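Local coordinates for protein CT_858 (Chlamydia trachomatis, PDB 3DOR), which is the secreted chlamydial protease CPAF, which probably cleaves proteins as a serine-type endopeptidase and forms a dimer in its mature state, at residues Pro537-Asp542 with Tyr548-Asp553; Ile336-Asn341 with Asp470-Val475; Val496-Phe501 with Ile507-Leu512. One frame throughout, in Å; residues are numbered along the deposited sequence.

Contact 1 of 3, residues Pro537-Asp542 with Tyr548-Asp553; sequences PFTAND and YSEYLD
Both carboxylate oxygens of Asp542 accept backbone N-H groups, Tyr551 N from the first turn of helix 549-564 and Thr539 N from the residue before helix 540-544. Tyr551 N reaches Asp542 OD1 at 2.9 Å on the syn side, nearly straight at 168°, while Asp542 OD2 takes the N-H of Thr539 on the anti side. Thr539 and Asp542 form a capping box, since Asp542 N donates back to Thr539 OG1. The carboxylate thus ties together the starts of two successive helices. Tyr548 N also donates to Asp542 O, and that oxygen sits over the centre of the Tyr548 ring.

Phe538 stands between two tyrosines in an aromatic cluster. Tyr548 turns its edge to one face of Phe538, centroids 5.2 Å apart. With CG of Tyr551 opposite its backbone N (chi1 175°), that ring presents its face to Phe538 CE2, which lies 3.4 Å from Tyr551 CD1. Gln91, bonded to the Tyr548 hydroxyl together with Tyr253, and the backbone of Ser94, bonded to that of Phe538, join this helix-helix junction to the PDZ region.

On the more exposed side, Glu550 meets two donors from above its carboxylate plane. Thr539 OG1 lies 2.9 Å from Glu550 OE1; Asn541, whose OD1 accepts from Arg544 NH1, places ND2 3.2 Å from Glu550 OE2.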
# COMPACT_ATOMS: atom_id res chain seq x y z
N PRO B 537 -33.16 18.46 -14.93
CA PRO B 537 -32.25 19.26 -14.10
C PRO B 537 -33.01 19.93 -12.97
O PRO B 537 -34.23 19.98 -12.98
CB PRO B 537 -31.68 20.27 -15.10
CG PRO B 537 -32.86 20.52 -16.02
CD PRO B 537 -33.38 19.10 -16.25
N PHE B 538 -32.28 20.45 -11.99
CA PHE B 538 -32.91 21.16 -10.87
C PHE B 538 -33.12 22.61 -11.32
O PHE B 538 -32.20 23.23 -11.85
CB PHE B 538 -32.01 21.12 -9.64
CG PHE B 538 -31.79 19.73 -9.08
CD1 PHE B 538 -30.50 19.25 -8.86
CD2 PHE B 538 -32.88 18.91 -8.78
CE1 PHE B 538 -30.30 17.96 -8.35
CE2 PHE B 538 -32.69 17.62 -8.26
CZ PHE B 538 -31.40 17.14 -8.05
N THR B 539 -34.33 23.14 -11.13
CA THR B 539 -34.63 24.51 -11.52
C THR B 539 -34.30 25.46 -10.37
O THR B 539 -33.97 25.02 -9.26
CB THR B 539 -36.13 24.72 -11.86
OG1 THR B 539 -36.92 24.42 -10.70
CG2 THR B 539 -36.55 23.82 -13.02
N ALA B 540 -34.39 26.76 -10.62
CA ALA B 540 -34.13 27.73 -9.57
C ALA B 540 -35.19 27.55 -8.48
O ALA B 540 -34.89 27.66 -7.30
CB ALA B 540 -34.17 29.16 -10.15
N ASN B 541 -36.42 27.26 -8.88
CA ASN B 541 -37.48 27.05 -7.90
C ASN B 541 -37.20 25.82 -7.03
O ASN B 541 -37.56 25.79 -5.85
CB ASN B 541 -38.84 26.90 -8.58
CG ASN B 541 -39.38 28.22 -9.10
OD1 ASN B 541 -39.08 29.28 -8.54
ND2 ASN B 541 -40.17 28.17 -10.17
N ASP B 542 -36.56 24.81 -7.61
CA ASP B 542 -36.22 23.61 -6.85
C ASP B 542 -35.20 23.98 -5.80
O ASP B 542 -35.31 23.61 -4.63
CB ASP B 542 -35.59 22.54 -7.75
CG ASP B 542 -36.61 21.78 -8.55
OD1 ASP B 542 -37.68 21.45 -7.99
OD2 ASP B 542 -36.32 21.49 -9.73
N TYR B 548 -37.24 21.40 -3.93
CA TYR B 548 -37.21 20.51 -5.09
C TYR B 548 -38.60 19.95 -5.40
O TYR B 548 -38.74 18.80 -5.83
CB TYR B 548 -36.25 19.34 -4.85
CG TYR B 548 -34.85 19.76 -4.48
CD1 TYR B 548 -34.52 20.02 -3.15
CD2 TYR B 548 -33.88 19.97 -5.46
CE1 TYR B 548 -33.26 20.49 -2.80
CE2 TYR B 548 -32.61 20.44 -5.13
CZ TYR B 548 -32.31 20.71 -3.80
OH TYR B 548 -31.08 21.22 -3.46
N SER B 549 -39.63 20.77 -5.19
CA SER B 549 -40.98 20.30 -5.42
C SER B 549 -41.26 20.07 -6.89
O SER B 549 -42.01 19.17 -7.24
CB SER B 549 -42.01 21.26 -4.80
OG SER B 549 -41.99 22.54 -5.41
N GLU B 550 -40.66 20.88 -7.77
CA GLU B 550 -40.88 20.69 -9.19
C GLU B 550 -40.21 19.39 -9.64
O GLU B 550 -40.81 18.57 -10.34
CB GLU B 550 -40.33 21.87 -10.00
CG GLU B 550 -40.96 23.20 -9.62
CD GLU B 550 -40.70 24.30 -10.63
OE1 GLU B 550 -39.71 24.19 -11.40
OE2 GLU B 550 -41.47 25.28 -10.65
N TYR B 551 -38.96 19.21 -9.23
CA TYR B 551 -38.22 18.00 -9.55
C TYR B 551 -38.99 16.78 -9.02
O TYR B 551 -39.31 15.85 -9.77
CB TYR B 551 -36.84 18.06 -8.90
CG TYR B 551 -35.99 16.82 -9.05
CD1 TYR B 551 -35.25 16.59 -10.21
CD2 TYR B 551 -35.91 15.87 -8.02
CE1 TYR B 551 -34.44 15.46 -10.35
CE2 TYR B 551 -35.10 14.74 -8.14
CZ TYR B 551 -34.36 14.54 -9.30
OH TYR B 551 -33.52 13.46 -9.41
N LEU B 552 -39.30 16.80 -7.73
CA LEU B 552 -40.02 15.68 -7.13
C LEU B 552 -41.39 15.40 -7.72
O LEU B 552 -41.75 14.23 -7.91
CB LEU B 552 -40.14 15.88 -5.61
CG LEU B 552 -38.82 15.64 -4.86
CD1 LEU B 552 -39.01 15.86 -3.36
CD2 LEU B 552 -38.34 14.23 -5.14
N ASP B 553 -42.16 16.44 -8.04
CA ASP B 553 -43.48 16.20 -8.62
C ASP B 553 -43.34 15.50 -9.96
O ASP B 553 -44.17 14.67 -10.34
CB ASP B 553 -44.25 17.51 -8.82
CG ASP B 553 -44.77 18.07 -7.52
OD1 ASP B 553 -44.93 17.30 -6.54
OD2 ASP B 553 -45.04 19.29 -7.49
O HOH W 1 -39.39 23.85 -4.91

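Contact 2 of 3, residues Ile336-Asn341 with Asp470-Val475; sequences IDQTNN and DFFPVV
The Gln338 amide and the Phe472 ring run antiparallel, side by side, their planes 41° apart, where the end of strand 333-337 and the residue after it pack against helix 468-478. This is a strand-to-helix contact between the central mixed sheet and a covering helix in the core of the S41 peptidase region, and no hydrogen bond crosses between the two segments. With CG anti to the backbone N (chi1 -163°) and a bend at chi2, the glutamine brings its amide alongside the base of the phenylalanine, Gln338 OE1 lying 3.0 Å from Phe472 CB. Both ends of the amide are bonded outside the segments: Tyr301 OH to Gln338 OE1, and Gln338 NE2 to Ala469 O. These bonds fix the rotation of the buried group. Its nitrogen also faces the proline ring, Gln338 NE2 being 3.8 Å from Pro473 CD. The helix is kinked at this proline, whose N makes no bond to the turn before.

Phe472, its CG likewise anti to the backbone N (chi1 -176°), extends from the helix toward the strand. Val459 of strand 457-461 and Leu349 and Leu353 of helix 346-354 add apolar contacts to it. The outer end of the ring meets both branches of Ile336. Ile336 CG2 lies 4.0 Å from Phe472 CE2, while the longer branch approaches the ring at its edge and in its plane, with Ile336 CD1 3.9 Å from Phe472 CZ.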
# COMPACT_ATOMS: atom_id res chain seq x y z
N ILE B 336 -34.60 5.00 -6.56
CA ILE B 336 -33.25 4.91 -6.02
C ILE B 336 -32.53 6.22 -6.27
O ILE B 336 -32.29 6.60 -7.43
CB ILE B 336 -32.46 3.75 -6.68
CG1 ILE B 336 -33.08 2.40 -6.29
CG2 ILE B 336 -30.98 3.80 -6.26
CD1 ILE B 336 -32.38 1.21 -6.91
N ASP B 337 -32.21 6.94 -5.20
CA ASP B 337 -31.49 8.20 -5.35
C ASP B 337 -30.01 7.86 -5.33
O ASP B 337 -29.48 7.43 -4.31
CB ASP B 337 -31.82 9.15 -4.20
CG ASP B 337 -30.92 10.39 -4.19
OD1 ASP B 337 -30.90 11.10 -3.17
OD2 ASP B 337 -30.23 10.64 -5.22
N GLN B 338 -29.34 8.03 -6.46
CA GLN B 338 -27.93 7.71 -6.53
C GLN B 338 -27.08 8.94 -6.86
O GLN B 338 -25.92 8.81 -7.26
CB GLN B 338 -27.70 6.63 -7.58
CG GLN B 338 -26.38 5.96 -7.45
CD GLN B 338 -25.69 5.75 -8.78
OE1 GLN B 338 -24.97 4.78 -8.95
NE2 GLN B 338 -25.89 6.68 -9.72
N THR B 339 -27.65 10.14 -6.69
CA THR B 339 -26.93 11.38 -6.97
C THR B 339 -25.77 11.61 -6.00
O THR B 339 -25.74 11.02 -4.92
CB THR B 339 -27.87 12.60 -6.87
OG1 THR B 339 -28.47 12.64 -5.56
CG2 THR B 339 -28.98 12.51 -7.91
N ASN B 340 -24.82 12.46 -6.39
CA ASN B 340 -23.69 12.79 -5.52
C ASN B 340 -23.07 11.54 -4.88
O ASN B 340 -23.01 11.41 -3.65
CB ASN B 340 -24.15 13.75 -4.42
CG ASN B 340 -24.41 15.16 -4.92
OD1 ASN B 340 -24.42 15.42 -6.13
ND2 ASN B 340 -24.62 16.08 -3.99
N ASN B 341 -22.60 10.64 -5.73
CA ASN B 341 -22.03 9.38 -5.30
C ASN B 341 -20.68 9.27 -5.99
O ASN B 341 -20.60 9.31 -7.21
CB ASN B 341 -22.98 8.27 -5.75
CG ASN B 341 -22.52 6.90 -5.33
OD1 ASN B 341 -21.35 6.56 -5.45
ND2 ASN B 341 -23.46 6.09 -4.84
N ASP B 470 -21.32 5.76 -12.22
CA ASP B 470 -21.50 5.94 -13.66
C ASP B 470 -22.09 4.58 -14.08
O ASP B 470 -23.10 4.50 -14.78
CB ASP B 470 -20.16 6.08 -14.42
CG ASP B 470 -19.65 7.52 -14.49
OD1 ASP B 470 -20.41 8.40 -14.94
OD2 ASP B 470 -18.48 7.74 -14.11
N PHE B 471 -21.43 3.51 -13.63
CA PHE B 471 -21.81 2.13 -13.99
C PHE B 471 -23.20 1.64 -13.56
O PHE B 471 -23.87 0.93 -14.32
CB PHE B 471 -20.76 1.14 -13.45
CG PHE B 471 -19.34 1.44 -13.88
CD1 PHE B 471 -18.26 0.95 -13.14
CD2 PHE B 471 -19.08 2.20 -15.02
CE1 PHE B 471 -16.93 1.22 -13.53
CE2 PHE B 471 -17.77 2.48 -15.42
CZ PHE B 471 -16.69 2.00 -14.67
N PHE B 472 -23.61 1.99 -12.34
CA PHE B 472 -24.91 1.56 -11.82
C PHE B 472 -26.03 1.88 -12.81
O PHE B 472 -26.74 0.99 -13.26
CB PHE B 472 -25.19 2.21 -10.45
CG PHE B 472 -26.48 1.75 -9.79
CD1 PHE B 472 -26.56 0.50 -9.17
CD2 PHE B 472 -27.61 2.58 -9.76
CE1 PHE B 472 -27.74 0.09 -8.52
CE2 PHE B 472 -28.79 2.18 -9.13
CZ PHE B 472 -28.86 0.93 -8.50
N PRO B 473 -26.20 3.17 -13.18
CA PRO B 473 -27.28 3.47 -14.12
C PRO B 473 -27.07 2.92 -15.54
O PRO B 473 -28.03 2.56 -16.21
CB PRO B 473 -27.36 4.99 -14.09
CG PRO B 473 -25.95 5.39 -13.82
CD PRO B 473 -25.54 4.41 -12.74
N VAL B 474 -25.82 2.84 -15.98
CA VAL B 474 -25.56 2.35 -17.33
C VAL B 474 -25.99 0.88 -17.48
O VAL B 474 -26.56 0.50 -18.50
CB VAL B 474 -24.06 2.55 -17.76
CG1 VAL B 474 -23.19 1.37 -17.33
CG2 VAL B 474 -23.99 2.76 -19.26
N VAL B 475 -25.74 0.08 -16.45
CA VAL B 475 -26.12 -1.34 -16.48
C VAL B 475 -27.64 -1.46 -16.51
O VAL B 475 -28.20 -2.23 -17.29
CB VAL B 475 -25.58 -2.10 -15.24
CG1 VAL B 475 -26.13 -3.53 -15.23
CG2 VAL B 475 -24.04 -2.15 -15.28

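Contact 3 of 3, residues Val496-Phe501 with Ile507-Leu512; sequences VFNVQF and IKTCSL
One face of the Phe497 ring lies over the backbone and CB of Leu512, with Phe497 CZ 3.5 Å from Leu512 CB. Its CG sits between the backbone N and the carbonyl carbon (chi1 70°), a torsion that folds the ring back across the neighbouring strand. Phe501 adopts a similar chi1 and meets Ile507 at a slant, Phe501 CZ standing 4.0 Å from Ile507 CD1. Outside the two segments, Lys21 makes a cation-pi contact with Phe497, and Phe13 of helix 2-20 pairs edge-to-face with Phe501. Phe13 of the second subunit also packs against Phe501, and Pro502 of that subunit against Val499, so this side of the strand pair contributes to the dimer interface.

The side chains of Phe497, Val499, Cys510 and Leu512 share one face of the sheet. On the other, Asn498 lies across from Ser511, their CA atoms only 4.3 Å apart in a non-hydrogen-bonded pair, and Asn498 CB touches the methyl of Thr509.

Two hydrogen-bonded pairs hold the backbones together. Leu512 N donates to Phe497 O at 2.9 Å, and the reverse bond runs from Phe497 N to Leu512 O. Val499 and Cys510 are joined in the same reciprocal way. Beyond them, a water accepts from Phe501 N at 2.9 Å and lies near the carbonyl oxygens of Ile507 and Lys508, bridging the segments where the direct ladder ends. On its other edge the second strand pairs with strand 75-78, where Lys508 and Thr509 both lie opposite Thr77 in a classic beta bulge; the whole is a beta hairpin built into the five-stranded antiparallel sheet.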
# COMPACT_ATOMS: atom_id res chain seq x y z
N VAL B 496 -9.64 3.00 -11.06
CA VAL B 496 -8.50 3.79 -10.57
C VAL B 496 -7.47 2.95 -9.88
O VAL B 496 -7.74 1.84 -9.45
CB VAL B 496 -8.88 4.85 -9.51
CG1 VAL B 496 -9.23 6.12 -10.16
CG2 VAL B 496 -10.01 4.35 -8.62
N PHE B 497 -6.27 3.51 -9.77
CA PHE B 497 -5.17 2.86 -9.06
C PHE B 497 -4.27 4.00 -8.62
O PHE B 497 -4.19 5.03 -9.29
CB PHE B 497 -4.46 1.83 -9.96
CG PHE B 497 -3.64 2.43 -11.08
CD1 PHE B 497 -2.32 2.80 -10.88
CD2 PHE B 497 -4.19 2.56 -12.35
CE1 PHE B 497 -1.55 3.29 -11.94
CE2 PHE B 497 -3.43 3.05 -13.42
CZ PHE B 497 -2.11 3.41 -13.21
N ASN B 498 -3.64 3.85 -7.46
CA ASN B 498 -2.79 4.90 -6.93
C ASN B 498 -1.31 4.54 -6.96
O ASN B 498 -0.92 3.38 -6.82
CB ASN B 498 -3.19 5.22 -5.49
CG ASN B 498 -4.63 5.68 -5.38
OD1 ASN B 498 -4.98 6.76 -5.85
ND2 ASN B 498 -5.48 4.86 -4.77
N VAL B 499 -0.49 5.57 -7.14
CA VAL B 499 0.95 5.39 -7.19
C VAL B 499 1.59 6.29 -6.15
O VAL B 499 1.20 7.45 -6.00
CB VAL B 499 1.51 5.74 -8.58
CG1 VAL B 499 3.01 5.55 -8.60
CG2 VAL B 499 0.85 4.84 -9.64
N GLN B 500 2.55 5.75 -5.41
CA GLN B 500 3.28 6.50 -4.40
C GLN B 500 4.75 6.25 -4.67
O GLN B 500 5.12 5.21 -5.22
CB GLN B 500 2.92 6.01 -2.99
CG GLN B 500 1.42 5.94 -2.68
CD GLN B 500 0.91 4.50 -2.56
OE1 GLN B 500 -0.09 4.24 -1.89
NE2 GLN B 500 1.60 3.56 -3.20
N PHE B 501 5.60 7.19 -4.30
CA PHE B 501 7.03 7.03 -4.51
C PHE B 501 7.73 8.17 -3.80
O PHE B 501 7.23 9.28 -3.79
CB PHE B 501 7.36 7.02 -6.01
CG PHE B 501 7.05 8.31 -6.71
CD1 PHE B 501 8.04 9.28 -6.90
CD2 PHE B 501 5.76 8.58 -7.17
CE1 PHE B 501 7.75 10.48 -7.53
CE2 PHE B 501 5.46 9.78 -7.80
CZ PHE B 501 6.46 10.73 -7.98
N ILE B 507 5.10 15.09 -3.46
CA ILE B 507 4.00 14.35 -4.06
C ILE B 507 3.60 13.20 -3.15
O ILE B 507 4.45 12.40 -2.75
CB ILE B 507 4.40 13.79 -5.43
CG1 ILE B 507 4.82 14.95 -6.34
CG2 ILE B 507 3.25 13.01 -6.03
CD1 ILE B 507 5.25 14.50 -7.72
N LYS B 508 2.32 13.11 -2.80
CA LYS B 508 1.85 12.05 -1.91
C LYS B 508 1.31 10.87 -2.70
O LYS B 508 1.67 9.72 -2.45
CB LYS B 508 0.78 12.60 -0.97
CG LYS B 508 0.30 11.61 0.09
CD LYS B 508 -0.69 12.27 1.05
CE LYS B 508 -1.07 11.32 2.19
NZ LYS B 508 -2.02 11.93 3.17
N THR B 509 0.46 11.17 -3.67
CA THR B 509 -0.13 10.13 -4.50
C THR B 509 -0.54 10.71 -5.85
O THR B 509 -0.87 11.89 -5.96
CB THR B 509 -1.43 9.54 -3.89
OG1 THR B 509 -1.21 9.11 -2.55
CG2 THR B 509 -1.91 8.36 -4.71
N CYS B 510 -0.49 9.87 -6.87
CA CYS B 510 -0.96 10.27 -8.17
C CYS B 510 -1.89 9.14 -8.54
O CYS B 510 -1.45 8.00 -8.68
CB CYS B 510 0.17 10.35 -9.19
SG CYS B 510 -0.49 10.73 -10.83
N SER B 511 -3.18 9.43 -8.65
CA SER B 511 -4.13 8.40 -9.02
C SER B 511 -4.25 8.46 -10.54
O SER B 511 -4.23 9.55 -11.12
CB SER B 511 -5.49 8.65 -8.36
OG SER B 511 -5.99 9.93 -8.69
N LEU B 512 -4.34 7.29 -11.17
CA LEU B 512 -4.44 7.19 -12.62
C LEU B 512 -5.53 6.17 -12.97
O LEU B 512 -6.07 5.50 -12.09
CB LEU B 512 -3.10 6.76 -13.21
CG LEU B 512 -1.97 7.79 -13.04
CD1 LEU B 512 -0.63 7.18 -13.46
CD2 LEU B 512 -2.28 9.03 -13.88
O HOH W 2 4.28 9.46 -3.05

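Overall arrangement
Along the chain, contact 2 closes first, contact 3 follows and contact 1 comes last. Contact 2 lies nearest the middle of the molecule, about 10 Å from the chain centre, where the mixed sheet meets helix 468-478. Contacts 1 and 3 lie on opposite sides of that centre, their own centres about 39 Å apart. Contact 1 comes just after strand 534-535, one of the two outermost strands of the mixed sheet within this chain, and its centre is about 19 Å from that of contact 2. Contact 3 belongs to a separate antiparallel sheet, about 26 Å from contact 2 between centres. Contact 2 thus packs the core of the S41 region, contact 1 joins the C-terminal helices beside the PDZ region, and contact 3 contributes to the dimer interface.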